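Local coordinates for fatty acid-binding protein homolog (Ascaris suum, PDB 6I8X) that binds fatty acids inside a beta-barrel and may sequester toxic fatty acids and their peroxidation products or help maintain the eggshell's lipid layer, at residues A[19-25]-A[141-147]; A[104-110]-A[120-126]; A[46-52]-A[63-69]. All coordinates share one frame; numbering follows the deposited sequence.

How the interactions relate
Strand 15-23 opens the chain's barrel. Residues 19-25, the end of this strand and the start of the helix after it, pair with residues 141-147 of the last strand: interaction 1 closes a loop of more than a hundred residues. Both other contacts fall within that loop, one after the other. Interaction 3 comes first, as the hairpin of strands 47-53 and 62-68; it closes before interaction 2 opens as the hairpin of strands 105-112 and 119-127. Interactions 1 and 3 adjoin, since strands 15-23 and 47-53 are neighbours in the sheet, and both touch the vaccenic acid. Interactions 2 and 3 meet across the barrel interior, where Tyr124 and Leu106 reach Lys49 and Phe51.

Interaction 1. Residues A[19-25]-A[141-147]; sequences LERDENF and STSRYYK. With VCA (vaccenic acid), chain C.
A classic beta bulge, with Glu20 and Arg21 both facing Tyr145, marks the antiparallel pairing of the first and last strands of this fatty acid-binding barrel. Glu20 N donates to Tyr145 O at 2.9 Å, and Tyr145 N to Arg21 O at 2.7 Å. On the inner face the chain of Arg144 bends twice (chi2 -100°, chi3 -86°), bringing its flat guanidinium between Phe25 and Leu19. The Phe25 ring stacks on one face, Arg144 CZ lying 3.9 Å from the ring centroid, while Leu19 CD2 approaches the other, 3.5 Å from Arg144 NH1. At the edge, Asp22 OD2 accepts from Arg144 NH1 at 2.8 Å in a nearly coplanar salt bridge, which fixes the rotation of a buried cation beside the vaccenic acid chain. Tyr146 OH lies 2.7 Å from O1 of this ligand, and Leu19 CD1 lies over one face of the Tyr146 ring. Outside, the Arg21 guanidinium lies flat over Tyr145, and its NH1 makes a salt bridge, 3.2 Å, to Glu23 OE1, which lies in the guanidinium plane. Thr142 OG1 donates to Glu23 O at 2.7 Å. Strand 47-53 continues the sheet beyond Leu19 and strand 130-137 beyond Arg144, while Phe25, at the start of helix 25-31, packs on Ile42 of helix 36-43.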
loop_
_atom_site.group_PDB
_atom_site.type_symbol
_atom_site.label_atom_id
_atom_site.label_comp_id
_atom_site.label_asym_id
_atom_site.label_seq_id
_atom_site.Cartn_x
_atom_site.Cartn_y
_atom_site.Cartn_z
ATOM N N LEU A 19 -7.055 2.563 -9.393
ATOM C CA LEU A 19 -8.225 1.958 -8.734
ATOM C C LEU A 19 -9.455 1.983 -9.672
ATOM O O LEU A 19 -9.896 3.052 -10.121
ATOM C CB LEU A 19 -8.532 2.671 -7.404
ATOM C CG LEU A 19 -9.835 2.225 -6.685
ATOM C CD1 LEU A 19 -9.713 0.776 -6.115
ATOM C CD2 LEU A 19 -10.210 3.206 -5.617
ATOM N N GLU A 20 -10.000 0.781 -9.939
ATOM C CA GLU A 20 -11.124 0.541 -10.837
ATOM C C GLU A 20 -12.392 0.071 -10.106
ATOM O O GLU A 20 -13.484 0.485 -10.458
ATOM C CB GLU A 20 -10.704 -0.514 -11.876
ATOM C CG GLU A 20 -10.816 -0.007 -13.306
ATOM C CD GLU A 20 -10.751 -1.031 -14.421
ATOM O OE1 GLU A 20 -11.137 -2.204 -14.203
ATOM O OE2 GLU A 20 -10.369 -0.630 -15.544
ATOM N N ARG A 21 -12.249 -0.830 -9.132
ATOM C CA ARG A 21 -13.344 -1.434 -8.372
ATOM C C ARG A 21 -12.814 -2.122 -7.127
ATOM O O ARG A 21 -11.631 -2.357 -7.010
ATOM C CB ARG A 21 -14.148 -2.451 -9.242
ATOM C CG ARG A 21 -13.363 -3.666 -9.714
ATOM C CD ARG A 21 -14.260 -4.673 -10.407
ATOM N NE ARG A 21 -13.539 -5.903 -10.762
ATOM C CZ ARG A 21 -13.528 -7.020 -10.033
ATOM N NH1 ARG A 21 -14.200 -7.081 -8.888
ATOM N NH2 ARG A 21 -12.846 -8.081 -10.444
ATOM N N ASP A 22 -13.699 -2.470 -6.222
ATOM C CA ASP A 22 -13.383 -3.161 -4.989
ATOM C C ASP A 22 -14.559 -4.036 -4.594
ATOM O O ASP A 22 -15.592 -4.015 -5.259
ATOM C CB ASP A 22 -13.015 -2.153 -3.884
ATOM C CG ASP A 22 -14.007 -1.025 -3.658
ATOM O OD1 ASP A 22 -15.200 -1.207 -3.967
ATOM O OD2 ASP A 22 -13.610 -0.001 -3.104
ATOM N N GLU A 23 -14.392 -4.825 -3.535
ATOM C CA GLU A 23 -15.403 -5.751 -3.024
ATOM C C GLU A 23 -15.388 -5.617 -1.529
ATOM O O GLU A 23 -14.307 -5.697 -0.938
ATOM C CB GLU A 23 -15.002 -7.202 -3.353
ATOM C CG GLU A 23 -15.271 -7.670 -4.775
ATOM C CD GLU A 23 -14.533 -8.934 -5.206
ATOM O OE1 GLU A 23 -14.478 -9.188 -6.432
ATOM O OE2 GLU A 23 -13.987 -9.654 -4.334
ATOM N N ASN A 24 -16.573 -5.416 -0.908
ATOM C CA ASN A 24 -16.741 -5.345 0.548
ATOM C C ASN A 24 -15.917 -4.237 1.245
ATOM O O ASN A 24 -15.596 -4.368 2.433
ATOM C CB ASN A 24 -16.440 -6.741 1.180
ATOM C CG ASN A 24 -17.217 -7.001 2.460
ATOM O OD1 ASN A 24 -18.376 -6.576 2.619
ATOM N ND2 ASN A 24 -16.569 -7.624 3.430
ATOM N N PHE A 25 -15.574 -3.147 0.528
ATOM C CA PHE A 25 -14.779 -2.072 1.159
ATOM C C PHE A 25 -15.547 -1.342 2.267
ATOM O O PHE A 25 -14.952 -0.989 3.277
ATOM C CB PHE A 25 -14.180 -1.091 0.122
ATOM C CG PHE A 25 -13.085 -0.171 0.632
ATOM C CD1 PHE A 25 -12.071 -0.655 1.462
ATOM C CD2 PHE A 25 -13.021 1.161 0.222
ATOM C CE1 PHE A 25 -11.053 0.192 1.920
ATOM C CE2 PHE A 25 -11.995 2.004 0.670
ATOM C CZ PHE A 25 -11.014 1.512 1.503
ATOM N N SER A 141 -12.951 -8.947 5.511
ATOM C CA SER A 141 -12.002 -8.870 4.385
ATOM C C SER A 141 -12.518 -8.034 3.218
ATOM O O SER A 141 -13.722 -7.963 2.987
ATOM C CB SER A 141 -11.644 -10.268 3.880
ATOM O OG SER A 141 -10.828 -10.937 4.821
ATOM N N THR A 142 -11.582 -7.434 2.464
ATOM C CA THR A 142 -11.841 -6.595 1.292
ATOM C C THR A 142 -10.707 -6.738 0.257
ATOM O O THR A 142 -9.568 -6.990 0.634
ATOM C CB THR A 142 -12.114 -5.123 1.699
ATOM O OG1 THR A 142 -12.502 -4.397 0.534
ATOM C CG2 THR A 142 -10.894 -4.427 2.345
ATOM N N SER A 143 -11.045 -6.607 -1.034
ATOM C CA SER A 143 -10.108 -6.639 -2.166
ATOM C C SER A 143 -10.379 -5.394 -3.002
ATOM O O SER A 143 -11.535 -5.079 -3.247
ATOM C CB SER A 143 -10.324 -7.885 -3.024
ATOM O OG SER A 143 -9.796 -8.994 -2.330
ATOM N N ARG A 144 -9.328 -4.675 -3.396
ATOM C CA ARG A 144 -9.406 -3.442 -4.199
ATOM C C ARG A 144 -8.581 -3.749 -5.432
ATOM O O ARG A 144 -7.450 -4.234 -5.306
ATOM C CB ARG A 144 -8.799 -2.238 -3.422
ATOM C CG ARG A 144 -9.430 -1.949 -2.050
ATOM C CD ARG A 144 -10.421 -0.793 -2.113
ATOM N NE ARG A 144 -9.754 0.485 -1.955
ATOM C CZ ARG A 144 -10.273 1.665 -2.265
ATOM N NH1 ARG A 144 -11.506 1.751 -2.755
ATOM N NH2 ARG A 144 -9.578 2.770 -2.063
ATOM N N TYR A 145 -9.161 -3.498 -6.619
ATOM C CA TYR A 145 -8.609 -3.810 -7.940
ATOM C C TYR A 145 -8.078 -2.565 -8.653
ATOM O O TYR A 145 -8.840 -1.656 -8.942
ATOM C CB TYR A 145 -9.655 -4.595 -8.792
ATOM C CG TYR A 145 -10.088 -5.884 -8.114
ATOM C CD1 TYR A 145 -11.085 -5.885 -7.142
ATOM C CD2 TYR A 145 -9.441 -7.086 -8.381
ATOM C CE1 TYR A 145 -11.437 -7.048 -6.465
ATOM C CE2 TYR A 145 -9.800 -8.262 -7.726
ATOM C CZ TYR A 145 -10.796 -8.237 -6.766
ATOM O OH TYR A 145 -11.160 -9.392 -6.119
ATOM N N TYR A 146 -6.761 -2.553 -8.940
ATOM C CA TYR A 146 -6.015 -1.461 -9.606
ATOM C C TYR A 146 -5.502 -1.954 -10.939
ATOM O O TYR A 146 -4.717 -2.911 -11.016
ATOM C CB TYR A 146 -4.808 -1.011 -8.751
ATOM C CG TYR A 146 -5.167 -0.428 -7.408
ATOM C CD1 TYR A 146 -5.506 -1.253 -6.336
ATOM C CD2 TYR A 146 -5.095 0.944 -7.181
ATOM C CE1 TYR A 146 -5.841 -0.720 -5.091
ATOM C CE2 TYR A 146 -5.384 1.486 -5.930
ATOM C CZ TYR A 146 -5.784 0.650 -4.896
ATOM O OH TYR A 146 -6.093 1.161 -3.664
ATOM N N LYS A 147 -5.991 -1.331 -11.985
ATOM C CA LYS A 147 -5.684 -1.661 -13.365
ATOM C C LYS A 147 -4.328 -1.083 -13.716
ATOM O O LYS A 147 -4.106 0.107 -13.514
ATOM C CB LYS A 147 -6.807 -1.114 -14.280
ATOM C CG LYS A 147 -6.665 -1.398 -15.766
ATOM C CD LYS A 147 -7.319 -2.703 -16.182
ATOM C CE LYS A 147 -7.462 -2.848 -17.680
ATOM N NZ LYS A 147 -6.194 -3.277 -18.310
HETATM O O2 VCA C . -4.296 2.721 0.049
HETATM C C1 VCA C . -5.444 3.074 -0.484
HETATM O O1 VCA C . -5.718 2.883 -1.644
HETATM C C2 VCA C . -6.399 3.729 0.475
HETATM C C3 VCA C . -7.224 4.873 -0.106
HETATM C C4 VCA C . -7.876 5.723 0.973
HETATM C C5 VCA C . -8.827 6.790 0.470
HETATM C C6 VCA C . -8.160 8.115 0.166
HETATM C C7 VCA C . -9.092 9.095 -0.519
HETATM C C8 VCA C . -10.054 9.872 0.366
HETATM C C9 VCA C . -9.455 11.104 1.013
HETATM C C10 VCA C . -10.413 11.786 1.997
HETATM C C11 VCA C . -9.719 12.496 3.119
HETATM C C12 VCA C . -9.071 11.920 4.117
HETATM C C13 VCA C . -8.891 10.443 4.321
HETATM C C14 VCA C . -8.317 10.077 5.689
HETATM C C15 VCA C . -8.282 8.582 5.970
HETATM C C16 VCA C . -7.474 7.748 4.984
HETATM C C17 VCA C . -7.402 6.277 5.352
HETATM C C18 VCA C . -6.345 5.522 4.592
#

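Interaction 2. Residues A[104-110]-A[120-126]; sequences NTLTETH and ETYEYRR. With EDO (1,2-ethanediol), chain H.
Glu108 and Tyr124 meet on the tightly packed inner face of this strand pair, where Tyr124 OH donates to Glu108 OE1 at 2.7 Å. The acceptor is met nearly along its C-O axis, and carboxylate and phenol ring lie only 12° from coplanar. The Glu108 chain is extended, with CG anti to the backbone N (chi1 179°), and carries the carboxylate out to the phenol. The other carboxylate oxygen of Glu108 is taken as well: His110 NE2 donates to Glu108 OE2 at 2.7 Å, from above the carboxylate plane. Two donors thus satisfy a buried acid and would probably stabilise its negative charge. The edge of Tyr122 turns toward the face of His110 in an offset edge-to-face pair, with centroids 5.4 Å apart, and Leu106 CD2 lies alongside the Tyr124 ring, 4.0 Å from its CD2. These residues belong to the beta hairpin of strands 105-112 and 119-127, one of the up-and-down pairs of the fatty acid-binding barrel; its backbone bonds join Leu106 to Tyr124, Glu108 to Tyr122 and His110 to Glu120. The opposite face, with Thr107, Thr109, Thr121 and Glu123, is the more open to solvent. Thr109 OG1 and Thr121 OG1 share a hydrogen bond of 3.1 Å, and the methyl Thr105 CG2 rests 3.7 Å from Glu123 CG. A 1,2-ethanediol, probably from the crystallisation liquor, makes weak hydrogen bonds to Thr121 O and Glu123 OE1. At the Asn104 end, a water bridges Asn104 O and Arg126 N, and Arg125, bent at chi3, brings one guanidinium face near Asn104 O, while Thr105 OG1 is bound by Asp102.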
loop_
_atom_site.group_PDB
_atom_site.type_symbol
_atom_site.label_atom_id
_atom_site.label_comp_id
_atom_site.label_asym_id
_atom_site.label_seq_id
_atom_site.Cartn_x
_atom_site.Cartn_y
_atom_site.Cartn_z
ATOM N N ASN A 104 5.189 -13.529 -5.370
ATOM C CA ASN A 104 3.860 -13.118 -5.829
ATOM C C ASN A 104 3.119 -12.243 -4.784
ATOM O O ASN A 104 2.013 -11.791 -5.052
ATOM C CB ASN A 104 3.000 -14.363 -6.179
ATOM C CG ASN A 104 3.727 -15.519 -6.826
ATOM O OD1 ASN A 104 4.379 -15.389 -7.874
ATOM N ND2 ASN A 104 3.620 -16.686 -6.208
ATOM N N THR A 105 3.727 -12.010 -3.608
ATOM C CA THR A 105 3.106 -11.305 -2.484
ATOM C C THR A 105 3.928 -10.166 -1.877
ATOM O O THR A 105 4.881 -10.394 -1.131
ATOM C CB THR A 105 2.715 -12.314 -1.374
ATOM O OG1 THR A 105 2.089 -13.449 -1.956
ATOM C CG2 THR A 105 1.805 -11.706 -0.314
ATOM N N LEU A 106 3.458 -8.944 -2.090
ATOM C CA LEU A 106 4.054 -7.763 -1.485
ATOM C C LEU A 106 3.187 -7.350 -0.281
ATOM O O LEU A 106 1.964 -7.288 -0.387
ATOM C CB LEU A 106 4.157 -6.640 -2.527
ATOM C CG LEU A 106 4.484 -5.213 -2.061
ATOM C CD1 LEU A 106 5.938 -5.092 -1.647
ATOM C CD2 LEU A 106 4.225 -4.223 -3.204
ATOM N N THR A 107 3.818 -7.139 0.877
ATOM C CA THR A 107 3.112 -6.682 2.072
ATOM C C THR A 107 3.535 -5.240 2.392
ATOM O O THR A 107 4.596 -4.786 1.945
ATOM C CB THR A 107 3.266 -7.645 3.252
ATOM O OG1 THR A 107 4.594 -7.572 3.764
ATOM C CG2 THR A 107 2.867 -9.080 2.904
ATOM N N GLU A 108 2.679 -4.513 3.113
ATOM C CA GLU A 108 2.891 -3.135 3.520
ATOM C C GLU A 108 2.260 -3.034 4.900
ATOM O O GLU A 108 1.034 -3.129 5.052
ATOM C CB GLU A 108 2.226 -2.170 2.517
ATOM C CG GLU A 108 2.359 -0.693 2.851
ATOM C CD GLU A 108 1.598 0.260 1.933
ATOM O OE1 GLU A 108 1.133 -0.176 0.857
ATOM O OE2 GLU A 108 1.489 1.458 2.277
ATOM N N THR A 109 3.106 -2.878 5.905
ATOM C CA THR A 109 2.687 -2.820 7.286
ATOM C C THR A 109 2.812 -1.397 7.806
ATOM O O THR A 109 3.840 -0.747 7.615
ATOM C CB THR A 109 3.488 -3.860 8.093
ATOM O OG1 THR A 109 3.406 -5.116 7.405
ATOM C CG2 THR A 109 2.982 -4.017 9.549
ATOM N N HIS A 110 1.743 -0.920 8.451
ATOM C CA HIS A 110 1.665 0.398 9.075
ATOM C C HIS A 110 1.486 0.235 10.561
ATOM O O HIS A 110 0.684 -0.588 11.015
ATOM C CB HIS A 110 0.495 1.225 8.520
ATOM C CG HIS A 110 0.654 1.634 7.090
ATOM N ND1 HIS A 110 0.560 2.964 6.708
ATOM C CD2 HIS A 110 0.855 0.880 5.987
ATOM C CE1 HIS A 110 0.730 2.978 5.397
ATOM N NE2 HIS A 110 0.924 1.753 4.919
ATOM N N GLU A 120 -1.379 -2.747 11.216
ATOM C CA GLU A 120 -2.130 -3.314 10.109
ATOM C C GLU A 120 -1.265 -3.593 8.876
ATOM O O GLU A 120 -0.509 -2.722 8.439
ATOM C CB GLU A 120 -3.339 -2.433 9.753
ATOM C CG GLU A 120 -4.097 -2.983 8.557
ATOM C CD GLU A 120 -5.510 -2.506 8.340
ATOM O OE1 GLU A 120 -5.754 -1.288 8.477
ATOM O OE2 GLU A 120 -6.354 -3.339 7.940
ATOM N N THR A 121 -1.430 -4.800 8.296
ATOM C CA THR A 121 -0.750 -5.239 7.083
ATOM C C THR A 121 -1.696 -5.299 5.867
ATOM O O THR A 121 -2.788 -5.883 5.952
ATOM C CB THR A 121 -0.023 -6.575 7.336
ATOM O OG1 THR A 121 0.846 -6.419 8.461
ATOM C CG2 THR A 121 0.797 -7.048 6.120
ATOM N N TYR A 122 -1.251 -4.717 4.733
ATOM C CA TYR A 122 -1.953 -4.770 3.435
ATOM C C TYR A 122 -1.155 -5.685 2.512
ATOM O O TYR A 122 0.069 -5.649 2.515
ATOM C CB TYR A 122 -2.104 -3.388 2.780
ATOM C CG TYR A 122 -2.652 -2.333 3.707
ATOM C CD1 TYR A 122 -3.926 -2.450 4.252
ATOM C CD2 TYR A 122 -1.879 -1.241 4.083
ATOM C CE1 TYR A 122 -4.440 -1.476 5.109
ATOM C CE2 TYR A 122 -2.366 -0.279 4.972
ATOM C CZ TYR A 122 -3.653 -0.394 5.472
ATOM O OH TYR A 122 -4.152 0.569 6.318
ATOM N N GLU A 123 -1.850 -6.487 1.716
ATOM C CA GLU A 123 -1.248 -7.452 0.810
ATOM C C GLU A 123 -1.548 -7.091 -0.648
ATOM O O GLU A 123 -2.684 -6.764 -0.973
ATOM C CB GLU A 123 -1.804 -8.826 1.175
ATOM C CG GLU A 123 -1.373 -9.986 0.300
ATOM C CD GLU A 123 -2.104 -11.284 0.597
ATOM O OE1 GLU A 123 -2.446 -11.529 1.778
ATOM O OE2 GLU A 123 -2.338 -12.057 -0.360
ATOM N N TYR A 124 -0.523 -7.143 -1.522
ATOM C CA TYR A 124 -0.684 -6.870 -2.938
ATOM C C TYR A 124 -0.321 -8.078 -3.746
ATOM O O TYR A 124 0.700 -8.722 -3.494
ATOM C CB TYR A 124 0.151 -5.692 -3.423
ATOM C CG TYR A 124 -0.130 -4.371 -2.762
ATOM C CD1 TYR A 124 -1.005 -3.455 -3.341
ATOM C CD2 TYR A 124 0.595 -3.964 -1.639
ATOM C CE1 TYR A 124 -1.166 -2.176 -2.815
ATOM C CE2 TYR A 124 0.424 -2.693 -1.092
ATOM C CZ TYR A 124 -0.460 -1.802 -1.682
ATOM O OH TYR A 124 -0.617 -0.536 -1.175
ATOM N N ARG A 125 -1.156 -8.372 -4.759
ATOM C CA ARG A 125 -0.941 -9.498 -5.648
ATOM C C ARG A 125 -1.270 -9.080 -7.045
ATOM O O ARG A 125 -2.132 -8.242 -7.248
ATOM C CB ARG A 125 -1.817 -10.693 -5.235
ATOM C CG ARG A 125 -1.427 -11.337 -3.900
ATOM C CD ARG A 125 -2.236 -12.587 -3.601
ATOM N NE ARG A 125 -1.882 -13.690 -4.495
ATOM C CZ ARG A 125 -0.927 -14.580 -4.250
ATOM N NH1 ARG A 125 -0.233 -14.526 -3.120
ATOM N NH2 ARG A 125 -0.668 -15.539 -5.129
ATOM N N ARG A 126 -0.557 -9.624 -8.011
ATOM C CA ARG A 126 -0.856 -9.358 -9.408
ATOM C C ARG A 126 -1.759 -10.442 -9.912
ATOM O O ARG A 126 -1.539 -11.608 -9.610
ATOM C CB ARG A 126 0.404 -9.265 -10.279
ATOM C CG ARG A 126 1.035 -7.889 -10.275
ATOM C CD ARG A 126 0.198 -6.788 -10.929
ATOM N NE ARG A 126 -0.129 -7.023 -12.344
ATOM C CZ ARG A 126 0.618 -6.645 -13.381
ATOM N NH1 ARG A 126 1.788 -6.054 -13.186
ATOM N NH2 ARG A 126 0.210 -6.873 -14.619
HETATM C C1 EDO H . -4.844 -9.181 5.169
HETATM O O1 EDO H . -3.527 -8.908 4.713
HETATM C C2 EDO H . -5.696 -9.804 4.027
HETATM O O2 EDO H . -4.981 -10.874 3.439
HETATM O O HOH W 1 1.241 -11.964 -7.673
#

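Interaction 3. Residues A[46-52]-A[63-69]; sequences GVTKKFR and DMENLTT. With VCA (vaccenic acid), chain C; EDO (1,2-ethanediol), chain G.
Lys49 NZ is gripped by three oxygens: it donates to Asn66 OD1 at 2.8 Å and to the carboxyl O2 of the vaccenic acid at 3.1 Å, and it is hydrogen-bonded to Tyr124 OH from across the barrel. Asn66 OD1 receives NZ on a lone pair in its carbonyl plane; the lysine's length lets the same nitrogen also reach the ligand carboxyl. A bend at the last torsion (chi4 -81°) turns NZ from the extended chain toward these partners. A buried cation beside the fatty acid head group would probably help to stabilise a negative charge there. Further along the same face, Val47 and Thr68 line the pocket; Val47 CG2 touches Thr68 CG2 at 3.8 Å, and Thr68 OG1 lies 3.5 Å from C7 of the vaccenic acid. This wall is built by the beta hairpin of strands 47-53 and 62-68 within the up-and-down barrel of the fatty acid-binding family. Its hydrogen-bonded pairs are Thr48 with Leu67, Lys50 with Glu65 and Arg52 with Asp63. Beyond Lys49 the inner face turns apolar: Met64 CE comes within 3.5 Å of Phe51 CZ, and the Met64 sulfur SD stands 5.2 Å from the Phe51 ring centroid, over the ring, a Met-aromatic contact. At the Arg52 end the outer face carries charge. Arg52 NE forms a salt bridge with Asp63 OD2 at 3.1 Å, the carboxylate plane being turned 79° from the guanidinium, and Arg52 NH1 makes a weaker bridge to Glu65 OE1 at 3.4 Å. Both acids are held more firmly from outside the pair, Asp63 by the backbone N of Ala55 and of Asp77, Glu65 OE2 by His74, while Arg52 also touches a bound tris(hydroxyethyl)aminomethane. Lys50 stretches its methylenes past Glu65 toward Leu67 CD1.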
loop_
_atom_site.group_PDB
_atom_site.type_symbol
_atom_site.label_atom_id
_atom_site.label_comp_id
_atom_site.label_asym_id
_atom_site.label_seq_id
_atom_site.Cartn_x
_atom_site.Cartn_y
_atom_site.Cartn_z
ATOM N N GLY A 46 -10.789 8.581 -6.014
ATOM C CA GLY A 46 -9.887 8.079 -7.046
ATOM C C GLY A 46 -8.525 7.831 -6.431
ATOM O O GLY A 46 -8.059 8.632 -5.606
ATOM N N VAL A 47 -7.912 6.683 -6.763
ATOM C CA VAL A 47 -6.586 6.292 -6.259
ATOM C C VAL A 47 -5.709 5.784 -7.421
ATOM O O VAL A 47 -6.140 4.989 -8.265
ATOM C CB VAL A 47 -6.632 5.255 -5.076
ATOM C CG1 VAL A 47 -5.233 4.892 -4.575
ATOM C CG2 VAL A 47 -7.508 5.736 -3.912
ATOM N N THR A 48 -4.490 6.288 -7.466
ATOM C CA THR A 48 -3.468 5.883 -8.402
ATOM C C THR A 48 -2.238 5.523 -7.568
ATOM O O THR A 48 -1.741 6.355 -6.802
ATOM C CB THR A 48 -3.157 6.984 -9.436
ATOM O OG1 THR A 48 -4.282 7.142 -10.298
ATOM C CG2 THR A 48 -1.947 6.620 -10.274
ATOM N N LYS A 49 -1.762 4.292 -7.723
ATOM C CA LYS A 49 -0.579 3.812 -7.019
ATOM C C LYS A 49 0.579 3.750 -7.980
ATOM O O LYS A 49 0.405 3.387 -9.127
ATOM C CB LYS A 49 -0.835 2.436 -6.370
ATOM C CG LYS A 49 -1.697 2.537 -5.118
ATOM C CD LYS A 49 -1.873 1.182 -4.440
ATOM C CE LYS A 49 -2.841 1.254 -3.293
ATOM N NZ LYS A 49 -2.232 1.779 -2.070
ATOM N N LYS A 50 1.752 4.164 -7.534
ATOM C CA LYS A 50 2.953 4.147 -8.371
ATOM C C LYS A 50 4.053 3.511 -7.600
ATOM O O LYS A 50 4.268 3.864 -6.454
ATOM C CB LYS A 50 3.370 5.552 -8.836
ATOM C CG LYS A 50 2.403 6.203 -9.788
ATOM C CD LYS A 50 2.957 7.556 -10.303
ATOM C CE LYS A 50 2.074 8.151 -11.358
ATOM N NZ LYS A 50 2.437 9.564 -11.659
ATOM N N PHE A 51 4.701 2.532 -8.204
ATOM C CA PHE A 51 5.860 1.829 -7.652
ATOM C C PHE A 51 6.956 1.931 -8.700
ATOM O O PHE A 51 6.723 1.636 -9.874
ATOM C CB PHE A 51 5.540 0.345 -7.406
ATOM C CG PHE A 51 4.601 0.055 -6.259
ATOM C CD1 PHE A 51 3.219 0.037 -6.457
ATOM C CD2 PHE A 51 5.095 -0.260 -4.995
ATOM C CE1 PHE A 51 2.345 -0.275 -5.402
ATOM C CE2 PHE A 51 4.219 -0.563 -3.937
ATOM C CZ PHE A 51 2.852 -0.595 -4.154
ATOM N N ARG A 52 8.135 2.395 -8.297
ATOM C CA ARG A 52 9.271 2.472 -9.204
ATOM C C ARG A 52 10.589 2.194 -8.476
ATOM O O ARG A 52 10.632 2.268 -7.245
ATOM C CB ARG A 52 9.309 3.837 -9.921
ATOM C CG ARG A 52 9.608 5.028 -9.013
ATOM C CD ARG A 52 9.848 6.274 -9.827
ATOM N NE ARG A 52 10.114 7.437 -8.976
ATOM C CZ ARG A 52 9.182 8.279 -8.534
ATOM N NH1 ARG A 52 7.900 8.092 -8.844
ATOM N NH2 ARG A 52 9.522 9.309 -7.766
ATOM N N ASP A 63 10.622 3.718 -4.723
ATOM C CA ASP A 63 9.727 4.829 -4.438
ATOM C C ASP A 63 8.306 4.344 -4.651
ATOM O O ASP A 63 8.041 3.550 -5.560
ATOM C CB ASP A 63 9.981 6.039 -5.361
ATOM C CG ASP A 63 11.374 6.600 -5.326
ATOM O OD1 ASP A 63 12.042 6.483 -4.263
ATOM O OD2 ASP A 63 11.806 7.163 -6.353
ATOM N N MET A 64 7.403 4.805 -3.824
ATOM C CA MET A 64 5.992 4.508 -4.010
ATOM C C MET A 64 5.172 5.751 -3.673
ATOM O O MET A 64 5.492 6.511 -2.758
ATOM C CB MET A 64 5.503 3.201 -3.327
ATOM C CG MET A 64 4.802 3.377 -1.993
ATOM S SD MET A 64 3.010 3.745 -2.026
ATOM C CE MET A 64 2.333 2.154 -2.106
ATOM N N GLU A 65 4.135 5.959 -4.448
ATOM C CA GLU A 65 3.221 7.080 -4.281
ATOM C C GLU A 65 1.811 6.569 -4.227
ATOM O O GLU A 65 1.450 5.656 -4.963
ATOM C CB GLU A 65 3.346 8.057 -5.477
ATOM C CG GLU A 65 4.726 8.681 -5.622
ATOM C CD GLU A 65 4.869 9.715 -6.717
ATOM O OE1 GLU A 65 4.834 9.338 -7.910
ATOM O OE2 GLU A 65 5.069 10.902 -6.377
ATOM N N ASN A 66 1.005 7.193 -3.394
ATOM C CA ASN A 66 -0.431 6.997 -3.330
ATOM C C ASN A 66 -0.981 8.353 -3.700
ATOM O O ASN A 66 -0.822 9.294 -2.928
ATOM C CB ASN A 66 -0.900 6.654 -1.926
ATOM C CG ASN A 66 -0.941 5.199 -1.645
ATOM O OD1 ASN A 66 -1.544 4.433 -2.375
ATOM N ND2 ASN A 66 -0.349 4.802 -0.543
ATOM N N LEU A 67 -1.546 8.473 -4.902
ATOM C CA LEU A 67 -2.140 9.708 -5.411
ATOM C C LEU A 67 -3.648 9.568 -5.346
ATOM O O LEU A 67 -4.207 8.671 -5.969
ATOM C CB LEU A 67 -1.658 10.015 -6.859
ATOM C CG LEU A 67 -0.131 10.005 -7.100
ATOM C CD1 LEU A 67 0.196 10.298 -8.558
ATOM C CD2 LEU A 67 0.619 11.004 -6.154
ATOM N N THR A 68 -4.303 10.377 -4.509
ATOM C CA THR A 68 -5.771 10.305 -4.367
ATOM C C THR A 68 -6.381 11.660 -4.684
ATOM O O THR A 68 -5.642 12.603 -4.947
ATOM C CB THR A 68 -6.239 9.689 -3.008
ATOM O OG1 THR A 68 -6.365 10.713 -2.031
ATOM C CG2 THR A 68 -5.308 8.549 -2.480
ATOM N N THR A 69 -7.712 11.742 -4.691
ATOM C CA THR A 69 -8.513 12.960 -4.924
ATOM C C THR A 69 -8.052 14.085 -4.002
ATOM O O THR A 69 -7.936 15.232 -4.448
ATOM C CB THR A 69 -9.997 12.630 -4.722
ATOM O OG1 THR A 69 -10.379 11.601 -5.641
ATOM C CG2 THR A 69 -10.900 13.842 -4.865
HETATM O O2 VCA C . -4.296 2.721 0.049
HETATM C C1 VCA C . -5.444 3.074 -0.484
HETATM O O1 VCA C . -5.718 2.883 -1.644
HETATM C C2 VCA C . -6.399 3.729 0.475
HETATM C C3 VCA C . -7.224 4.873 -0.106
HETATM C C4 VCA C . -7.876 5.723 0.973
HETATM C C5 VCA C . -8.827 6.790 0.470
HETATM C C6 VCA C . -8.160 8.115 0.166
HETATM C C7 VCA C . -9.092 9.095 -0.519
HETATM C C8 VCA C . -10.054 9.872 0.366
HETATM C C9 VCA C . -9.455 11.104 1.013
HETATM C C10 VCA C . -10.413 11.786 1.997
HETATM C C11 VCA C . -9.719 12.496 3.119
HETATM C C12 VCA C . -9.071 11.920 4.117
HETATM C C13 VCA C . -8.891 10.443 4.321
HETATM C C14 VCA C . -8.317 10.077 5.689
HETATM C C15 VCA C . -8.282 8.582 5.970
HETATM C C16 VCA C . -7.474 7.748 4.984
HETATM C C17 VCA C . -7.402 6.277 5.352
HETATM C C18 VCA C . -6.345 5.522 4.592
HETATM C C1 EDO G . -3.223 10.060 -12.109
HETATM O O1 EDO G . -4.046 10.386 -10.997
HETATM C C2 EDO G . -4.019 9.521 -13.320
HETATM O O2 EDO G . -3.834 8.107 -13.483
#